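Local coordinates for protein diaminobutyrate-pyruvate transaminase and L-2,4-diaminobutyrate decarboxylase (PDB 2QMA) that probably decarboxylates L-2,4-diaminobutyrate with pyridoxal 5'-phosphate as cofactor, as the C-terminal, glutamate decarboxylase-like domain of a longer two-enzyme protein, at residues E33-A44 with L80-A88; P110-A118 with K379-V387. One frame throughout, in Å; residues are numbered along the deposited sequence.

Contact 1: E33-A44 with L80-A88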
ATOM      1  N   GLU A  33     -28.101  -4.326   5.992  1.00 17.54           N
ATOM      2  CA  GLU A  33     -27.359  -5.571   5.805  1.00 17.72           C
ATOM      3  C   GLU A  33     -25.895  -5.344   6.237  1.00 16.96           C
ATOM      4  O   GLU A  33     -25.253  -6.209   6.846  1.00 16.40           O
ATOM      5  CB  GLU A  33     -27.426  -6.022   4.333  1.00 18.68           C
ATOM      6  CG  GLU A  33     -26.816  -7.403   4.042  1.00 19.74           C
ATOM      7  CD  GLU A  33     -27.432  -8.545   4.875  1.00 22.67           C
ATOM      8  OE1 GLU A  33     -28.558  -8.412   5.420  1.00 24.70           O
ATOM      9  OE2 GLU A  33     -26.782  -9.603   4.978  1.00 24.28           O
ATOM     10  N   PHE A  34     -25.391  -4.166   5.908  1.00 16.60           N
ATOM     11  CA  PHE A  34     -24.026  -3.789   6.277  1.00 17.11           C
ATOM     12  C   PHE A  34     -23.802  -3.978   7.779  1.00 16.96           C
ATOM     13  O   PHE A  34     -22.903  -4.689   8.200  1.00 17.61           O
ATOM     14  CB  PHE A  34     -23.753  -2.343   5.868  1.00 16.81           C
ATOM     15  CG  PHE A  34     -22.619  -1.702   6.633  1.00 16.96           C
ATOM     16  CD1 PHE A  34     -21.306  -1.967   6.290  1.00 15.87           C
ATOM     17  CD2 PHE A  34     -22.878  -0.830   7.706  1.00 17.06           C
ATOM     18  CE1 PHE A  34     -20.243  -1.365   6.992  1.00 20.17           C
ATOM     19  CE2 PHE A  34     -21.834  -0.234   8.412  1.00 18.83           C
ATOM     20  CZ  PHE A  34     -20.501  -0.495   8.043  1.00 18.43           C
ATOM     21  N   ALA A  35     -24.657  -3.357   8.578  1.00 17.71           N
ATOM     22  CA  ALA A  35     -24.562  -3.439  10.038  1.00 17.43           C
ATOM     23  C   ALA A  35     -24.605  -4.893  10.524  1.00 17.87           C
ATOM     24  O   ALA A  35     -23.798  -5.302  11.366  1.00 17.48           O
ATOM     25  CB  ALA A  35     -25.681  -2.622  10.668  1.00 18.35           C
ATOM     26  N   SER A  36     -25.530  -5.672   9.959  1.00 17.68           N
ATOM     27  CA  SER A  36     -25.711  -7.065  10.330  1.00 17.80           C
ATOM     28  C   SER A  36     -24.475  -7.915  10.022  1.00 17.49           C
ATOM     29  O   SER A  36     -24.086  -8.775  10.830  1.00 17.89           O
ATOM     30  CB  SER A  36     -26.946  -7.628   9.620  1.00 17.72           C
ATOM     31  OG  SER A  36     -27.165  -8.973   9.983  1.00 20.06           O
ATOM     32  N   VAL A  37     -23.852  -7.673   8.859  1.00 16.79           N
ATOM     33  CA  VAL A  37     -22.652  -8.415   8.445  1.00 16.54           C
ATOM     34  C   VAL A  37     -21.408  -8.089   9.318  1.00 16.52           C
ATOM     35  O   VAL A  37     -20.694  -8.980   9.786  1.00 16.50           O
ATOM     36  CB  VAL A  37     -22.354  -8.196   6.915  1.00 16.04           C
ATOM     37  CG1 VAL A  37     -20.956  -8.699   6.517  1.00 15.93           C
ATOM     38  CG2 VAL A  37     -23.458  -8.837   6.045  1.00 17.55           C
HETATM   39  N   MSE A  38     -21.203  -6.803   9.543  1.00 16.17           N
HETATM   40  CA  MSE A  38     -20.121  -6.292  10.359  1.00 16.02           C
HETATM   41  C   MSE A  38     -20.283  -6.743  11.799  1.00 15.88           C
HETATM   42  O   MSE A  38     -19.313  -7.157  12.404  1.00 15.70           O
HETATM   43  CB  MSE A  38     -20.087  -4.771  10.264  1.00 15.84           C
HETATM   44  CG  MSE A  38     -19.742  -4.243   8.871  1.00 16.30           C
HETATM   45 SE   MSE A  38     -18.377  -5.224   7.870  0.70 18.41          SE
HETATM   46  CE  MSE A  38     -19.299  -5.278   6.127  1.00 18.34           C
ATOM     47  N   SER A  39     -21.500  -6.661  12.351  1.00 16.54           N
ATOM     48  CA  SER A  39     -21.748  -7.183  13.689  1.00 17.44           C
ATOM     49  C   SER A  39     -21.432  -8.699  13.772  1.00 17.08           C
ATOM     50  O   SER A  39     -20.823  -9.149  14.737  1.00 16.30           O
ATOM     51  CB  SER A  39     -23.179  -6.860  14.156  1.00 18.18           C
ATOM     52  OG  SER A  39     -23.277  -5.489  14.547  1.00 23.70           O
ATOM     53  N   HIS A  40     -21.849  -9.466  12.753  1.00 17.64           N
ATOM     54  CA  HIS A  40     -21.473 -10.885  12.605  1.00 17.82           C
ATOM     55  C   HIS A  40     -19.949 -11.070  12.657  1.00 17.98           C
ATOM     56  O   HIS A  40     -19.437 -11.929  13.375  1.00 17.72           O
ATOM     57  CB  HIS A  40     -22.013 -11.485  11.295  1.00 18.19           C
ATOM     58  CG  HIS A  40     -21.901 -12.978  11.235  1.00 19.20           C
ATOM     59  ND1 HIS A  40     -22.877 -13.816  11.732  1.00 20.96           N
ATOM     60  CD2 HIS A  40     -20.911 -13.785  10.783  1.00 21.65           C
ATOM     61  CE1 HIS A  40     -22.497 -15.074  11.576  1.00 23.09           C
ATOM     62  NE2 HIS A  40     -21.305 -15.081  11.003  1.00 20.67           N
ATOM     63  N   THR A  41     -19.240 -10.258  11.873  1.00 17.30           N
ATOM     64  CA  THR A  41     -17.795 -10.377  11.729  1.00 17.35           C
ATOM     65  C   THR A  41     -17.126 -10.020  13.058  1.00 17.19           C
ATOM     66  O   THR A  41     -16.189 -10.687  13.475  1.00 18.09           O
ATOM     67  CB  THR A  41     -17.263  -9.449  10.596  1.00 16.75           C
ATOM     68  OG1 THR A  41     -18.015  -9.679   9.400  1.00 17.25           O
ATOM     69  CG2 THR A  41     -15.799  -9.725  10.298  1.00 18.21           C
ATOM     70  N   THR A  42     -17.625  -8.980  13.724  1.00 17.45           N
ATOM     71  CA  THR A  42     -17.077  -8.553  15.022  1.00 17.63           C
ATOM     72  C   THR A  42     -17.255  -9.695  16.040  1.00 17.28           C
ATOM     73  O   THR A  42     -16.324 -10.040  16.798  1.00 15.56           O
ATOM     74  CB  THR A  42     -17.742  -7.220  15.503  1.00 17.84           C
ATOM     75  OG1 THR A  42     -17.298  -6.138  14.668  1.00 19.58           O
ATOM     76  CG2 THR A  42     -17.376  -6.870  16.975  1.00 17.08           C
ATOM     77  N   SER A  43     -18.443 -10.302  16.020  1.00 17.89           N
ATOM     78  CA  SER A  43     -18.737 -11.459  16.860  1.00 18.89           C
ATOM     79  C   SER A  43     -17.793 -12.641  16.559  1.00 18.61           C
ATOM     80  O   SER A  43     -17.267 -13.257  17.490  1.00 18.70           O
ATOM     81  CB  SER A  43     -20.201 -11.872  16.713  1.00 19.53           C
ATOM     82  OG  SER A  43     -20.395 -13.081  17.391  1.00 22.57           O
ATOM     83  N   ALA A  44     -17.568 -12.940  15.277  1.00 18.46           N
ATOM     84  CA  ALA A  44     -16.710 -14.065  14.901  1.00 18.29           C
ATOM     85  C   ALA A  44     -15.275 -13.848  15.388  1.00 18.45           C
ATOM     86  O   ALA A  44     -14.628 -14.788  15.845  1.00 18.29           O
ATOM     87  CB  ALA A  44     -16.733 -14.288  13.409  1.00 18.36           C
ATOM     88  N   LEU A  80     -22.774 -14.633   2.794  1.00 18.43           N
ATOM     89  CA  LEU A  80     -21.563 -13.938   3.283  1.00 18.47           C
ATOM     90  C   LEU A  80     -21.260 -14.340   4.728  1.00 18.73           C
ATOM     91  O   LEU A  80     -20.110 -14.581   5.082  1.00 19.42           O
ATOM     92  CB  LEU A  80     -21.701 -12.417   3.148  1.00 18.12           C
ATOM     93  CG  LEU A  80     -20.524 -11.547   3.642  1.00 17.88           C
ATOM     94  CD1 LEU A  80     -19.189 -12.142   3.218  1.00 18.99           C
ATOM     95  CD2 LEU A  80     -20.665 -10.143   3.091  1.00 18.26           C
ATOM     96  N   LYS A  81     -22.284 -14.416   5.563  1.00 19.15           N
ATOM     97  CA  LYS A  81     -22.051 -14.776   6.953  1.00 19.71           C
ATOM     98  C   LYS A  81     -21.399 -16.159   7.106  1.00 19.87           C
ATOM     99  O   LYS A  81     -20.556 -16.339   7.984  1.00 20.05           O
ATOM    100  CB  LYS A  81     -23.341 -14.653   7.781  1.00 19.95           C
ATOM    101  CG  LYS A  81     -23.736 -13.214   8.109  1.00 18.29           C
ATOM    102  CD  LYS A  81     -25.154 -13.100   8.687  1.00 21.08           C
ATOM    103  CE  LYS A  81     -25.553 -11.625   8.766  1.00 22.57           C
ATOM    104  NZ  LYS A  81     -26.670 -11.424   9.738  1.00 24.10           N
ATOM    105  N   SER A  82     -21.762 -17.129   6.259  1.00 20.22           N
ATOM    106  CA  SER A  82     -21.122 -18.460   6.349  1.00 20.48           C
ATOM    107  C   SER A  82     -19.650 -18.409   5.892  1.00 19.72           C
ATOM    108  O   SER A  82     -18.796 -19.087   6.463  1.00 19.09           O
ATOM    109  CB  SER A  82     -21.938 -19.590   5.687  1.00 21.03           C
ATOM    110  OG  SER A  82     -21.950 -19.531   4.271  1.00 24.75           O
ATOM    111  N   VAL A  83     -19.369 -17.588   4.880  1.00 18.07           N
ATOM    112  CA  VAL A  83     -18.009 -17.402   4.389  1.00 17.66           C
ATOM    113  C   VAL A  83     -17.150 -16.768   5.490  1.00 17.79           C
ATOM    114  O   VAL A  83     -15.985 -17.161   5.688  1.00 17.41           O
ATOM    115  CB  VAL A  83     -17.972 -16.521   3.132  1.00 16.40           C
ATOM    116  CG1 VAL A  83     -16.511 -16.268   2.714  1.00 16.68           C
ATOM    117  CG2 VAL A  83     -18.784 -17.172   1.950  1.00 15.34           C
ATOM    118  N   ILE A  84     -17.737 -15.792   6.191  1.00 17.96           N
ATOM    119  CA  ILE A  84     -17.110 -15.178   7.353  1.00 17.74           C
ATOM    120  C   ILE A  84     -16.810 -16.249   8.408  1.00 18.17           C
ATOM    121  O   ILE A  84     -15.747 -16.237   9.004  1.00 17.77           O
ATOM    122  CB  ILE A  84     -17.986 -14.051   7.965  1.00 18.25           C
ATOM    123  CG1 ILE A  84     -17.937 -12.800   7.070  1.00 16.88           C
ATOM    124  CG2 ILE A  84     -17.517 -13.681   9.359  1.00 16.25           C
ATOM    125  CD1 ILE A  84     -19.109 -11.843   7.302  1.00 20.89           C
ATOM    126  N   ASP A  85     -17.755 -17.169   8.636  1.00 18.58           N
ATOM    127  CA  ASP A  85     -17.589 -18.231   9.643  1.00 18.70           C
ATOM    128  C   ASP A  85     -16.425 -19.119   9.250  1.00 18.22           C
ATOM    129  O   ASP A  85     -15.590 -19.464  10.077  1.00 17.92           O
ATOM    130  CB  ASP A  85     -18.830 -19.136   9.701  1.00 18.71           C
ATOM    131  CG  ASP A  85     -19.998 -18.515  10.424  1.00 22.36           C
ATOM    132  OD1 ASP A  85     -19.844 -17.493  11.138  1.00 24.64           O
ATOM    133  OD2 ASP A  85     -21.104 -19.096  10.270  1.00 24.77           O
ATOM    134  N   ASP A  86     -16.399 -19.485   7.970  1.00 18.65           N
ATOM    135  CA  ASP A  86     -15.375 -20.331   7.378  1.00 19.14           C
ATOM    136  C   ASP A  86     -13.985 -19.714   7.473  1.00 19.58           C
ATOM    137  O   ASP A  86     -13.034 -20.416   7.760  1.00 19.29           O
ATOM    138  CB  ASP A  86     -15.685 -20.598   5.898  1.00 19.07           C
ATOM    139  CG  ASP A  86     -16.855 -21.555   5.715  1.00 20.80           C
ATOM    140  OD1 ASP A  86     -17.354 -22.061   6.727  1.00 22.60           O
ATOM    141  OD2 ASP A  86     -17.297 -21.782   4.574  1.00 23.94           O
ATOM    142  N   VAL A  87     -13.871 -18.424   7.194  1.00 19.73           N
ATOM    143  CA  VAL A  87     -12.557 -17.749   7.304  1.00 20.36           C
ATOM    144  C   VAL A  87     -12.138 -17.598   8.748  1.00 19.42           C
ATOM    145  O   VAL A  87     -10.979 -17.781   9.065  1.00 18.47           O
ATOM    146  CB  VAL A  87     -12.472 -16.396   6.572  1.00 20.41           C
ATOM    147  CG1 VAL A  87     -12.554 -16.605   5.070  1.00 25.23           C
ATOM    148  CG2 VAL A  87     -13.547 -15.467   7.010  1.00 22.98           C
ATOM    149  N   ALA A  88     -13.081 -17.306   9.642  1.00 19.60           N
ATOM    150  CA  ALA A  88     -12.724 -17.255  11.059  1.00 21.13           C
ATOM    151  C   ALA A  88     -12.125 -18.604  11.467  1.00 21.34           C
ATOM    152  O   ALA A  88     -11.082 -18.673  12.108  1.00 22.09           O
ATOM    153  CB  ALA A  88     -13.939 -16.900  11.928  1.00 20.77           C
TER

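Contact 2: P110-A118 with K379-V387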
ATOM      1  N   PRO A 110       1.210  -5.249  17.721  1.00 20.00           N
ATOM      2  CA  PRO A 110      -0.181  -5.494  18.106  1.00 19.27           C
ATOM      3  C   PRO A 110      -0.958  -4.166  17.890  1.00 18.62           C
ATOM      4  O   PRO A 110      -0.510  -3.089  18.331  1.00 19.51           O
ATOM      5  CB  PRO A 110      -0.078  -5.909  19.587  1.00 19.17           C
ATOM      6  CG  PRO A 110       1.182  -5.202  20.105  1.00 20.20           C
ATOM      7  CD  PRO A 110       2.122  -5.176  18.887  1.00 20.04           C
ATOM      8  N   PRO A 111      -2.067  -4.230  17.139  1.00 18.06           N
ATOM      9  CA  PRO A 111      -2.797  -3.025  16.697  1.00 17.48           C
ATOM     10  C   PRO A 111      -3.552  -2.281  17.807  1.00 17.94           C
ATOM     11  O   PRO A 111      -4.240  -2.881  18.620  1.00 17.74           O
ATOM     12  CB  PRO A 111      -3.768  -3.558  15.631  1.00 17.01           C
ATOM     13  CG  PRO A 111      -3.961  -4.986  15.998  1.00 18.62           C
ATOM     14  CD  PRO A 111      -2.667  -5.470  16.620  1.00 16.70           C
ATOM     15  N   LEU A 112      -3.375  -0.967  17.818  1.00 17.68           N
ATOM     16  CA  LEU A 112      -4.069  -0.101  18.710  1.00 17.53           C
ATOM     17  C   LEU A 112      -5.537  -0.064  18.334  1.00 17.05           C
ATOM     18  O   LEU A 112      -5.905   0.010  17.171  1.00 16.59           O
ATOM     19  CB  LEU A 112      -3.492   1.313  18.639  1.00 17.41           C
ATOM     20  CG  LEU A 112      -2.613   1.848  19.796  1.00 19.40           C
ATOM     21  CD1 LEU A 112      -2.535   3.368  19.696  1.00 18.64           C
ATOM     22  CD2 LEU A 112      -3.017   1.393  21.217  1.00 17.66           C
HETATM   23  N   MSE A 113      -6.376  -0.064  19.339  1.00 16.93           N
HETATM   24  CA  MSE A 113      -7.819  -0.036  19.122  1.00 16.73           C
HETATM   25  C   MSE A 113      -8.290   1.090  18.200  1.00 16.11           C
HETATM   26  O   MSE A 113      -9.135   0.850  17.334  1.00 15.29           O
HETATM   27  CB  MSE A 113      -8.554   0.035  20.459  1.00 16.38           C
HETATM   28  CG  MSE A 113     -10.015  -0.380  20.345  1.00 19.52           C
HETATM   29 SE   MSE A 113     -10.125  -2.282  20.064  0.70 20.94          SE
HETATM   30  CE  MSE A 113      -9.672  -2.846  21.903  1.00 18.43           C
ATOM     31  N   PRO A 114      -7.790   2.325  18.401  1.00 16.03           N
ATOM     32  CA  PRO A 114      -8.155   3.413  17.500  1.00 15.36           C
ATOM     33  C   PRO A 114      -7.791   3.201  16.031  1.00 15.23           C
ATOM     34  O   PRO A 114      -8.540   3.648  15.166  1.00 14.77           O
ATOM     35  CB  PRO A 114      -7.403   4.631  18.074  1.00 15.28           C
ATOM     36  CG  PRO A 114      -6.426   4.101  19.016  1.00 16.07           C
ATOM     37  CD  PRO A 114      -6.984   2.827  19.542  1.00 16.49           C
ATOM     38  N   ALA A 115      -6.668   2.532  15.773  1.00 14.77           N
ATOM     39  CA  ALA A 115      -6.341   2.111  14.393  1.00 14.25           C
ATOM     40  C   ALA A 115      -7.331   1.060  13.861  1.00 14.55           C
ATOM     41  O   ALA A 115      -7.773   1.167  12.726  1.00 14.70           O
ATOM     42  CB  ALA A 115      -4.941   1.632  14.302  1.00 14.87           C
ATOM     43  N   VAL A 116      -7.708   0.076  14.682  1.00 14.11           N
ATOM     44  CA  VAL A 116      -8.690  -0.930  14.247  1.00 14.45           C
ATOM     45  C   VAL A 116     -10.079  -0.292  13.951  1.00 15.17           C
ATOM     46  O   VAL A 116     -10.695  -0.592  12.931  1.00 14.38           O
ATOM     47  CB  VAL A 116      -8.741  -2.122  15.231  1.00 14.52           C
ATOM     48  CG1 VAL A 116      -9.798  -3.194  14.801  1.00 14.76           C
ATOM     49  CG2 VAL A 116      -7.384  -2.759  15.344  1.00 13.41           C
ATOM     50  N   ALA A 117     -10.557   0.595  14.818  1.00 15.13           N
ATOM     51  CA  ALA A 117     -11.831   1.300  14.580  1.00 14.81           C
ATOM     52  C   ALA A 117     -11.687   2.102  13.293  1.00 14.86           C
ATOM     53  O   ALA A 117     -12.583   2.074  12.461  1.00 14.56           O
ATOM     54  CB  ALA A 117     -12.179   2.235  15.737  1.00 14.49           C
ATOM     55  N   ALA A 118     -10.568   2.820  13.135  1.00 15.11           N
ATOM     56  CA  ALA A 118     -10.329   3.627  11.923  1.00 14.25           C
ATOM     57  C   ALA A 118     -10.447   2.781  10.639  1.00 15.12           C
ATOM     58  O   ALA A 118     -11.016   3.238   9.641  1.00 14.61           O
ATOM     59  CB  ALA A 118      -8.955   4.349  11.996  1.00 13.89           C
ATOM     60  N   LYS A 379      -6.113   6.539  10.702  1.00 13.47           N
ATOM     61  CA  LYS A 379      -5.625   5.800  11.850  1.00 13.59           C
ATOM     62  C   LYS A 379      -4.875   6.742  12.818  1.00 13.47           C
ATOM     63  O   LYS A 379      -5.204   6.760  14.000  1.00 12.95           O
ATOM     64  CB  LYS A 379      -4.688   4.669  11.425  1.00 13.69           C
ATOM     65  CG  LYS A 379      -5.312   3.658  10.472  1.00 14.13           C
ATOM     66  CD  LYS A 379      -4.186   2.838   9.808  1.00 13.03           C
ATOM     67  CE  LYS A 379      -4.699   2.096   8.654  1.00 16.96           C
ATOM     68  NZ  LYS A 379      -3.718   1.064   8.202  1.00 16.37           N
ATOM     69  N   VAL A 380      -3.891   7.497  12.313  1.00 12.71           N
ATOM     70  CA  VAL A 380      -3.098   8.366  13.182  1.00 13.42           C
ATOM     71  C   VAL A 380      -3.998   9.506  13.693  1.00 13.89           C
ATOM     72  O   VAL A 380      -3.889   9.922  14.861  1.00 15.27           O
ATOM     73  CB  VAL A 380      -1.851   8.944  12.473  1.00 13.34           C
ATOM     74  CG1 VAL A 380      -1.009   9.771  13.452  1.00 14.41           C
ATOM     75  CG2 VAL A 380      -0.995   7.836  11.822  1.00 14.12           C
ATOM     76  N   PHE A 381      -4.862  10.037  12.826  1.00 13.48           N
ATOM     77  CA  PHE A 381      -5.737  11.157  13.187  1.00 13.85           C
ATOM     78  C   PHE A 381      -6.598  10.744  14.383  1.00 14.51           C
ATOM     79  O   PHE A 381      -6.693  11.491  15.371  1.00 13.84           O
ATOM     80  CB  PHE A 381      -6.568  11.584  11.961  1.00 13.13           C
ATOM     81  CG  PHE A 381      -7.528  12.727  12.195  1.00 14.10           C
ATOM     82  CD1 PHE A 381      -7.076  14.037  12.255  1.00 12.88           C
ATOM     83  CD2 PHE A 381      -8.900  12.494  12.252  1.00 12.64           C
ATOM     84  CE1 PHE A 381      -7.968  15.094  12.392  1.00 12.29           C
ATOM     85  CE2 PHE A 381      -9.790  13.554  12.402  1.00 13.33           C
ATOM     86  CZ  PHE A 381      -9.323  14.847  12.463  1.00 13.22           C
HETATM   87  N   MSE A 382      -7.174   9.541  14.324  1.00 14.48           N
HETATM   88  CA  MSE A 382      -7.999   9.030  15.439  1.00 16.43           C
HETATM   89  C   MSE A 382      -7.173   8.651  16.665  1.00 16.10           C
HETATM   90  O   MSE A 382      -7.538   9.001  17.799  1.00 16.74           O
HETATM   91  CB  MSE A 382      -8.883   7.857  14.989  1.00 15.29           C
HETATM   92  CG  MSE A 382      -9.817   8.285  13.859  1.00 16.59           C
HETATM   93 SE   MSE A 382     -11.219   7.047  13.389  0.70 19.60          SE
HETATM   94  CE  MSE A 382     -11.863   6.636  15.182  1.00 17.27           C
ATOM     95  N   THR A 383      -6.050   7.976  16.435  1.00 16.63           N
ATOM     96  CA  THR A 383      -5.154   7.565  17.513  1.00 16.73           C
ATOM     97  C   THR A 383      -4.674   8.752  18.381  1.00 16.82           C
ATOM     98  O   THR A 383      -4.674   8.655  19.642  1.00 16.05           O
ATOM     99  CB  THR A 383      -3.957   6.768  16.949  1.00 17.50           C
ATOM    100  OG1 THR A 383      -4.365   5.416  16.651  1.00 17.26           O
ATOM    101  CG2 THR A 383      -2.805   6.765  17.938  1.00 17.78           C
HETATM  102  N   MSE A 384      -4.299   9.866  17.739  1.00 15.33           N
HETATM  103  CA  MSE A 384      -3.800  11.044  18.498  1.00 15.36           C
HETATM  104  C   MSE A 384      -4.885  11.815  19.272  1.00 15.46           C
HETATM  105  O   MSE A 384      -4.582  12.547  20.235  1.00 15.39           O
HETATM  106  CB  MSE A 384      -2.985  11.981  17.603  1.00 14.48           C
HETATM  107  CG  MSE A 384      -1.703  11.308  17.051  1.00 13.67           C
HETATM  108 SE   MSE A 384      -0.622  10.361  18.364  0.70 15.70          SE
HETATM  109  CE  MSE A 384      -1.337   8.624  18.213  1.00 21.90           C
ATOM    110  N   GLN A 385      -6.125  11.689  18.819  1.00 14.57           N
ATOM    111  CA  GLN A 385      -7.267  12.247  19.554  1.00 15.23           C
ATOM    112  C   GLN A 385      -7.649  11.442  20.786  1.00 15.33           C
ATOM    113  O   GLN A 385      -8.165  12.013  21.771  1.00 15.72           O
ATOM    114  CB  GLN A 385      -8.484  12.379  18.655  1.00 14.50           C
ATOM    115  CG  GLN A 385      -8.381  13.468  17.605  1.00 15.27           C
ATOM    116  CD  GLN A 385      -9.629  13.437  16.756  1.00 17.41           C
ATOM    117  OE1 GLN A 385     -10.704  13.821  17.215  1.00 17.39           O
ATOM    118  NE2 GLN A 385      -9.513  12.904  15.541  1.00 15.99           N
ATOM    119  N   ASN A 386      -7.401  10.136  20.708  1.00 15.31           N
ATOM    120  CA  ASN A 386      -7.874   9.126  21.651  1.00 16.24           C
ATOM    121  C   ASN A 386      -6.786   8.771  22.698  1.00 16.75           C
ATOM    122  O   ASN A 386      -6.846   9.200  23.854  1.00 17.02           O
ATOM    123  CB  ASN A 386      -8.348   7.895  20.853  1.00 15.46           C
ATOM    124  CG  ASN A 386      -8.686   6.685  21.724  1.00 17.32           C
ATOM    125  OD1 ASN A 386      -8.347   5.540  21.372  1.00 18.31           O
ATOM    126  ND2 ASN A 386      -9.369   6.925  22.866  1.00 16.74           N
ATOM    127  N   VAL A 387      -5.789   8.018  22.264  1.00 16.83           N
ATOM    128  CA  VAL A 387      -4.593   7.717  23.068  1.00 18.06           C
ATOM    129  C   VAL A 387      -3.729   8.975  23.311  1.00 17.42           C
ATOM    130  O   VAL A 387      -3.376   9.282  24.463  1.00 17.77           O
ATOM    131  CB  VAL A 387      -3.790   6.562  22.403  1.00 17.58           C
ATOM    132  CG1 VAL A 387      -2.506   6.242  23.162  1.00 17.50           C
ATOM    133  CG2 VAL A 387      -4.708   5.313  22.256  1.00 17.76           C
TER

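Contact 1: E33-A44 with L80-A88
The imidazole of His-40 has the side chain of Lys-81 over one face and Asp-85 and Ile-84 at its edge. Lys-81 CG makes a CH-pi contact over the face, 3.8 Å from the centroid of the His-40 ring. At the edge, NE2 of His-40 gives a hydrogen bond of 2.8 Å to OD1 of Asp-85. The N-H...O angle is 155°. The oxygen lies near the ring plane, but the donor comes from above the carboxylate plane, and the two planes are 38° apart. Ile-84 CG2 meets the same edge at His-40 CD2. His-40 CG stands anti to the backbone N (chi1 -168°), which carries the ring across to helix 80-92. Beyond the ring the extended Lys-81 chain donates from NZ to Ser-36 OG at 2.5 Å, a length short enough to be doubtful.

Helices 32-51 and 80-92 belong to the N-terminal helical part, which packs on the second subunit, probably as in DOPA decarboxylase-like enzymes. They run nearly parallel, and one knob-into-hole contact joins them: Ile-84 sits among Val-37, His-40, Thr-41 and Ala-44. Ile-84 CD1 lies 3.2 Å from Thr-41 OG1, which donates a hydrogen bond to Val-37 O. Val-37 CG1 touches both Ile-84 CD1 and Leu-80 CD2, and the Val-37 and Leu-80 side chains cross at about a right angle. Further along, Ala-44 CB meets Ala-88 CB at 4.1 Å.

Contact 2: P110-A118 with K379-V387
The ring of Pro-114 is set against Thr-383 and Asn-386, meeting Thr-383 obliquely and Asn-386 at about a right angle. This is a buried helix-helix crossing in a domain with the fold type I architecture of pyridoxal phosphate enzymes, built on a seven-stranded mixed sheet. The segments 113-118 and 379-386 run at 138° to each other. Leu-112 holds the N-cap position of the first helix. Its side chain lies about 12 Å from that of Lys-325, the predicted cofactor lysine. Leu-112 CD1 reaches Thr-383 CG2 at 3.8 Å and also touches Val-387 CG2. Thr-383 OG1 is anti to the carbonyl carbon (chi1 -78°). The methyl therefore faces Leu-112, while OG1 lies against Pro-114 and is hydrogen-bonded to Gln-329 OE1.

Small residues let the other end pack closely. Ala-118 CB lies 3.6 Å from Lys-379 CA and 3.8 Å from SE of selenomethionine Met-382. The extended Lys-379 side chain leads away, and its NZ makes salt bridges to Glu-119 and Asp-376 and hydrogen bonds to the carbonyl oxygens of Thr-330 and Ser-332. Asn-386 ND2 is hydrogen-bonded to Ala-78 O of the second subunit, while Asn-386 OD1 sits 3.4 Å from Pro-114 CG.

Contact 2 is core: all its touching residues are buried, and its centre lies about 16 Å from the centre of the chain. Contact 1 is only partly buried, with its centre about 30 Å from that point. The centres of the two contacts are 23 Å apart, and the two do not touch within the chain. They hold different helices, although 80-92 and 113-125 follow each other in sequence. Contact 1 has polar bonds along its more open side and apolar packing within. Contact 2 has no hydrogen bond between its segments, and its polar ends find partners outside them. Both contacts face the second subunit. There the elements meet, since Ile-84 of one copy packs on Met-382 of the other.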